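Local coordinates for protein potential RNA-dependent RNA polymerase (Human picobirnavirus, PDB 5I62) that copies RNA templates into RNA as an RNA-directed RNA polymerase, probably in both transcription and replication of the viral genome, at residues A[12-17]-A[308-313]; A[131-136]-A[206-211]. All coordinates share one frame; numbering follows the deposited sequence.

Contact 1: A[12-17]-A[308-313]; sequences FNIPNP and YNWGEI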
loop_
_atom_site.group_PDB
_atom_site.type_symbol
_atom_site.label_atom_id
_atom_site.label_comp_id
_atom_site.label_asym_id
_atom_site.label_seq_id
_atom_site.Cartn_x
_atom_site.Cartn_y
_atom_site.Cartn_z
ATOM N N PHE A 12 9.789 -25.777 0.463
ATOM C CA PHE A 12 10.538 -25.151 -0.613
ATOM C C PHE A 12 11.236 -26.192 -1.465
ATOM O O PHE A 12 11.644 -27.246 -0.984
ATOM C CB PHE A 12 11.556 -24.151 -0.083
ATOM C CG PHE A 12 10.924 -23.015 0.649
ATOM C CD1 PHE A 12 10.448 -21.916 -0.051
ATOM C CD2 PHE A 12 10.707 -23.091 2.009
ATOM C CE1 PHE A 12 9.824 -20.878 0.604
ATOM C CE2 PHE A 12 10.066 -22.042 2.681
ATOM C CZ PHE A 12 9.632 -20.947 1.969
ATOM N N ASN A 13 11.367 -25.862 -2.735
ATOM C CA ASN A 13 12.073 -26.689 -3.700
ATOM C C ASN A 13 13.563 -26.552 -3.409
ATOM O O ASN A 13 14.134 -25.477 -3.592
ATOM C CB ASN A 13 11.714 -26.222 -5.106
ATOM C CG ASN A 13 12.261 -27.134 -6.191
ATOM O OD1 ASN A 13 12.132 -28.358 -6.120
ATOM N ND2 ASN A 13 12.858 -26.533 -7.204
ATOM N N ILE A 14 14.181 -27.623 -2.889
ATOM C CA ILE A 14 15.573 -27.618 -2.364
ATOM C C ILE A 14 16.396 -28.606 -3.200
ATOM O O ILE A 14 15.961 -29.737 -3.388
ATOM C CB ILE A 14 15.620 -28.020 -0.843
ATOM C CG1 ILE A 14 14.831 -27.044 0.040
ATOM C CG2 ILE A 14 17.048 -28.160 -0.309
ATOM C CD1 ILE A 14 15.214 -25.584 -0.128
ATOM N N PRO A 15 17.599 -28.207 -3.651
ATOM C CA PRO A 15 18.285 -26.976 -3.252
ATOM C C PRO A 15 17.824 -25.715 -3.988
ATOM O O PRO A 15 17.224 -25.769 -5.062
ATOM C CB PRO A 15 19.772 -27.278 -3.570
ATOM C CG PRO A 15 19.783 -28.639 -4.296
ATOM C CD PRO A 15 18.367 -28.936 -4.679
ATOM N N ASN A 16 18.119 -24.569 -3.375
ATOM C CA ASN A 16 17.778 -23.263 -3.938
ATOM C C ASN A 16 18.763 -22.256 -3.376
ATOM O O ASN A 16 18.532 -21.672 -2.308
ATOM C CB ASN A 16 16.343 -22.856 -3.602
ATOM C CG ASN A 16 15.881 -21.639 -4.391
ATOM O OD1 ASN A 16 16.672 -20.749 -4.715
ATOM N ND2 ASN A 16 14.598 -21.609 -4.732
ATOM N N PRO A 17 19.903 -22.062 -4.048
ATOM C CA PRO A 17 20.878 -21.057 -3.590
ATOM C C PRO A 17 20.296 -19.662 -3.419
ATOM O O PRO A 17 20.709 -18.945 -2.499
ATOM C CB PRO A 17 21.935 -21.077 -4.709
ATOM C CG PRO A 17 21.893 -22.474 -5.214
ATOM C CD PRO A 17 20.408 -22.831 -5.201
ATOM N N TYR A 308 10.449 -17.446 8.341
ATOM C CA TYR A 308 11.165 -16.216 8.658
ATOM C C TYR A 308 12.680 -16.395 8.692
ATOM O O TYR A 308 13.407 -15.402 8.813
ATOM C CB TYR A 308 10.673 -15.637 9.993
ATOM C CG TYR A 308 10.812 -16.581 11.171
ATOM C CD1 TYR A 308 11.957 -16.572 11.961
ATOM C CD2 TYR A 308 9.792 -17.465 11.502
ATOM C CE1 TYR A 308 12.091 -17.425 13.037
ATOM C CE2 TYR A 308 9.909 -18.328 12.580
ATOM C CZ TYR A 308 11.063 -18.301 13.345
ATOM O OH TYR A 308 11.195 -19.160 14.413
ATOM N N ASN A 309 13.165 -17.627 8.567
ATOM C CA ASN A 309 14.589 -17.912 8.451
ATOM C C ASN A 309 14.723 -19.265 7.769
ATOM O O ASN A 309 13.748 -20.000 7.628
ATOM C CB ASN A 309 15.282 -17.895 9.819
ATOM C CG ASN A 309 16.814 -17.846 9.711
ATOM O OD1 ASN A 309 17.375 -17.705 8.628
ATOM N ND2 ASN A 309 17.482 -17.957 10.849
ATOM N N TRP A 310 15.940 -19.582 7.323
ATOM C CA TRP A 310 16.170 -20.898 6.734
ATOM C C TRP A 310 15.842 -21.977 7.758
ATOM O O TRP A 310 16.444 -22.029 8.830
ATOM C CB TRP A 310 17.615 -21.034 6.264
ATOM C CG TRP A 310 17.860 -22.311 5.556
ATOM C CD1 TRP A 310 18.207 -23.507 6.114
ATOM C CD2 TRP A 310 17.756 -22.537 4.152
ATOM N NE1 TRP A 310 18.338 -24.468 5.136
ATOM C CE2 TRP A 310 18.078 -23.897 3.921
ATOM C CE3 TRP A 310 17.445 -21.721 3.062
ATOM C CZ2 TRP A 310 18.080 -24.458 2.650
ATOM C CZ3 TRP A 310 17.453 -22.278 1.793
ATOM C CH2 TRP A 310 17.768 -23.638 1.598
ATOM N N GLY A 311 14.864 -22.821 7.446
ATOM C CA GLY A 311 14.510 -23.880 8.366
ATOM C C GLY A 311 13.660 -23.466 9.552
ATOM O O GLY A 311 13.505 -24.249 10.489
ATOM N N GLU A 312 13.113 -22.253 9.560
ATOM C CA GLU A 312 12.334 -21.779 10.697
ATOM C C GLU A 312 10.994 -21.263 10.212
ATOM O O GLU A 312 10.943 -20.401 9.332
ATOM C CB GLU A 312 13.081 -20.699 11.481
ATOM C CG GLU A 312 14.399 -21.205 12.028
ATOM C CD GLU A 312 15.011 -20.238 13.006
ATOM O OE1 GLU A 312 14.388 -19.990 14.062
ATOM O OE2 GLU A 312 16.098 -19.708 12.710
ATOM N N ILE A 313 9.924 -21.783 10.805
ATOM C CA ILE A 313 8.564 -21.523 10.371
ATOM C C ILE A 313 7.703 -21.286 11.606
ATOM O O ILE A 313 7.800 -22.007 12.602
ATOM C CB ILE A 313 8.006 -22.685 9.523
ATOM C CG1 ILE A 313 8.922 -22.994 8.329
ATOM C CG2 ILE A 313 6.580 -22.367 9.042
ATOM C CD1 ILE A 313 8.518 -24.273 7.573
#
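Ile14 and Trp310 meet where the tip of a β-hairpin, a type II turn from Asn309 to Glu312 between strands 306-309 and 312-314, reaches the loop joining helices 5-11 and 17-28. The tight part is a single apolar touch: Ile14 CD1 comes obliquely onto the six-membered end of the indole, 3.6 Å from Trp310 CH2. The indole gets there because CG stands anti to the backbone N (chi1 -175°), which extends the ring from the turn toward the loop, while the isoleucine advances from the opposite direction. The indole also meets the ring of Trp8, planes at about 50°, and Arg20 makes a cation-pi contact with it. The rest is looser and lies at the protein surface, where Ile14 and Trp310 both stay partly exposed. Asn16 borders the ring only through its backbone, with O 4.3 Å from Trp310 CZ3; its side chain is engaged elsewhere, OD1 accepting from Leu19 N as the N-cap of helix 17-28. The turn itself is braced from within: Asn309 ND2 donates to Glu312 OE2, and Trp310 N reaches Asn309 OD1 at 2.7 Å, from above the carbonyl plane rather than on a lone pair.

Contact 2: A[131-136]-A[206-211]; sequences NTVAVM and FPFAVN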
loop_
_atom_site.group_PDB
_atom_site.type_symbol
_atom_site.label_atom_id
_atom_site.label_comp_id
_atom_site.label_asym_id
_atom_site.label_seq_id
_atom_site.Cartn_x
_atom_site.Cartn_y
_atom_site.Cartn_z
ATOM N N ASN A 131 -6.897 -17.661 -16.696
ATOM C CA ASN A 131 -7.167 -16.261 -17.011
ATOM C C ASN A 131 -6.574 -15.345 -15.950
ATOM O O ASN A 131 -6.000 -14.294 -16.272
ATOM C CB ASN A 131 -8.671 -16.043 -17.170
ATOM C CG ASN A 131 -9.231 -16.766 -18.388
ATOM O OD1 ASN A 131 -8.524 -16.953 -19.381
ATOM N ND2 ASN A 131 -10.495 -17.191 -18.313
ATOM N N THR A 132 -6.660 -15.757 -14.681
ATOM C CA THR A 132 -6.087 -14.972 -13.591
ATOM C C THR A 132 -4.576 -14.839 -13.737
ATOM O O THR A 132 -4.024 -13.738 -13.620
ATOM C CB THR A 132 -6.438 -15.623 -12.247
ATOM O OG1 THR A 132 -7.857 -15.712 -12.117
ATOM C CG2 THR A 132 -5.868 -14.819 -11.099
ATOM N N VAL A 133 -3.887 -15.959 -13.964
ATOM C CA VAL A 133 -2.440 -15.921 -14.162
ATOM C C VAL A 133 -2.082 -15.016 -15.337
ATOM O O VAL A 133 -1.083 -14.292 -15.292
ATOM C CB VAL A 133 -1.880 -17.345 -14.364
ATOM C CG1 VAL A 133 -0.412 -17.294 -14.809
ATOM C CG2 VAL A 133 -2.024 -18.165 -13.094
ATOM N N ALA A 134 -2.891 -15.047 -16.402
ATOM C CA ALA A 134 -2.590 -14.271 -17.605
ATOM C C ALA A 134 -2.476 -12.784 -17.300
ATOM O O ALA A 134 -1.676 -12.072 -17.920
ATOM C CB ALA A 134 -3.654 -14.515 -18.671
ATOM N N VAL A 135 -3.251 -12.289 -16.340
ATOM C CA VAL A 135 -3.218 -10.850 -16.111
ATOM C C VAL A 135 -2.363 -10.468 -14.900
ATOM O O VAL A 135 -2.078 -9.283 -14.709
ATOM C CB VAL A 135 -4.650 -10.307 -15.996
ATOM C CG1 VAL A 135 -5.526 -10.881 -17.102
ATOM C CG2 VAL A 135 -5.207 -10.658 -14.727
ATOM N N MET A 136 -1.918 -11.445 -14.099
ATOM C CA MET A 136 -1.048 -11.180 -12.959
ATOM C C MET A 136 0.321 -10.672 -13.395
ATOM O O MET A 136 0.789 -10.938 -14.508
ATOM C CB MET A 136 -0.834 -12.441 -12.110
ATOM C CG MET A 136 -2.040 -12.915 -11.349
ATOM S SD MET A 136 -1.678 -14.494 -10.560
ATOM C CE MET A 136 -0.549 -14.066 -9.254
ATOM N N PHE A 206 3.696 -14.193 -0.433
ATOM C CA PHE A 206 2.804 -15.344 -0.479
ATOM C C PHE A 206 3.222 -16.331 -1.561
ATOM O O PHE A 206 3.789 -15.934 -2.573
ATOM C CB PHE A 206 1.369 -14.900 -0.758
ATOM C CG PHE A 206 0.563 -14.619 0.475
ATOM C CD1 PHE A 206 1.041 -13.766 1.449
ATOM C CD2 PHE A 206 -0.671 -15.207 0.659
ATOM C CE1 PHE A 206 0.302 -13.484 2.586
ATOM C CE2 PHE A 206 -1.428 -14.932 1.797
ATOM C CZ PHE A 206 -0.929 -14.070 2.765
ATOM N N PRO A 207 2.911 -17.616 -1.371
ATOM C CA PRO A 207 3.070 -18.591 -2.457
ATOM C C PRO A 207 2.244 -18.190 -3.666
ATOM O O PRO A 207 1.099 -17.751 -3.539
ATOM C CB PRO A 207 2.551 -19.904 -1.848
ATOM C CG PRO A 207 2.626 -19.707 -0.366
ATOM C CD PRO A 207 2.328 -18.231 -0.162
ATOM N N PHE A 208 2.848 -18.358 -4.840
ATOM C CA PHE A 208 2.178 -18.122 -6.115
ATOM C C PHE A 208 0.807 -18.805 -6.158
ATOM O O PHE A 208 -0.188 -18.192 -6.552
ATOM C CB PHE A 208 3.101 -18.637 -7.241
ATOM C CG PHE A 208 2.736 -18.176 -8.641
ATOM C CD1 PHE A 208 1.881 -17.113 -8.865
ATOM C CD2 PHE A 208 3.285 -18.836 -9.756
ATOM C CE1 PHE A 208 1.570 -16.707 -10.159
ATOM C CE2 PHE A 208 2.967 -18.439 -11.043
ATOM C CZ PHE A 208 2.104 -17.374 -11.249
ATOM N N ALA A 209 0.740 -20.080 -5.745
ATOM C CA ALA A 209 -0.523 -20.819 -5.804
ATOM C C ALA A 209 -1.611 -20.148 -4.963
ATOM O O ALA A 209 -2.775 -20.069 -5.384
ATOM C CB ALA A 209 -0.322 -22.271 -5.355
ATOM N N VAL A 210 -1.262 -19.669 -3.768
ATOM C CA VAL A 210 -2.253 -18.976 -2.942
ATOM C C VAL A 210 -2.695 -17.686 -3.621
ATOM O O VAL A 210 -3.893 -17.396 -3.705
ATOM C CB VAL A 210 -1.712 -18.702 -1.522
ATOM C CG1 VAL A 210 -2.761 -17.899 -0.683
ATOM C CG2 VAL A 210 -1.359 -19.998 -0.809
ATOM N N ASN A 211 -1.736 -16.890 -4.109
ATOM C CA ASN A 211 -2.079 -15.628 -4.759
ATOM C C ASN A 211 -2.966 -15.847 -5.988
ATOM O O ASN A 211 -3.907 -15.083 -6.223
ATOM C CB ASN A 211 -0.812 -14.862 -5.141
ATOM C CG ASN A 211 -0.260 -14.023 -4.002
ATOM O OD1 ASN A 211 -0.975 -13.673 -3.048
ATOM N ND2 ASN A 211 1.004 -13.693 -4.095
#
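A buried Met-aromatic contact joins Met136, just past the end of helix 129-135, to Phe208 in the first turn of helix 208-228, within the polymerase family region. The methionine crosses the phenylalanine obliquely and brings its CE to the ring's edge, near the ring plane, 3.5 Å from Phe208 CE1 and 3.9 Å from Phe208 CD1. The sulfur follows behind, with Met136 SD 5.3 Å from the centroid of the Phe208 ring and 78° off the ring normal, so it too sits beside the edge. A bend at the last torsion (chi3 71°) swings the methyl out of the line of the otherwise extended chain, letting CE and SD both border CE1. That methyl also reaches the second helix, at 4.2 Å from Asn211 CB, one turn beyond Phe208. Val133 adds a lighter touch, its CG1 approaching Phe208 CZ obliquely at 4.4 Å. Arg150 of helix 150-157 packs against Met136, Phe208 and Asn211, and Thr157 also lies on the phenylalanine. Polar groups are handled outside the apolar patch: Lys138 NZ bonds to the carbonyl oxygens of Val133 and Met136 at the helix end, while Gln219 NE2, farther along helix 208-228, bonds to Thr132 O. Between the two segments, then, the nearest contact is methyl to ring edge, mainly dispersion; the sulfur, a little farther off beside the same edge, may add a weak attraction to the ring hydrogens, much less directional than a hydrogen bond.

Contact 1 is a surface contact, its centre about 27 Å from the centre of the chain; contact 2 lies deeper, its centre at about 19 Å, and all its touching residues are buried. The two centres are about 21 Å apart and the nearest atoms about 7 Å, without touching. They share no helix or strand, yet both border the same mixed sheet: 308-313 forms one of its hairpins, and Val210 in 206-211 packs on strand 168-173. Neither has a hydrogen bond between its segments. In contact 1 a hairpin turn carries the ring; in contact 2 the residue after one helix meets the ring edge of a residue in the first turn of another.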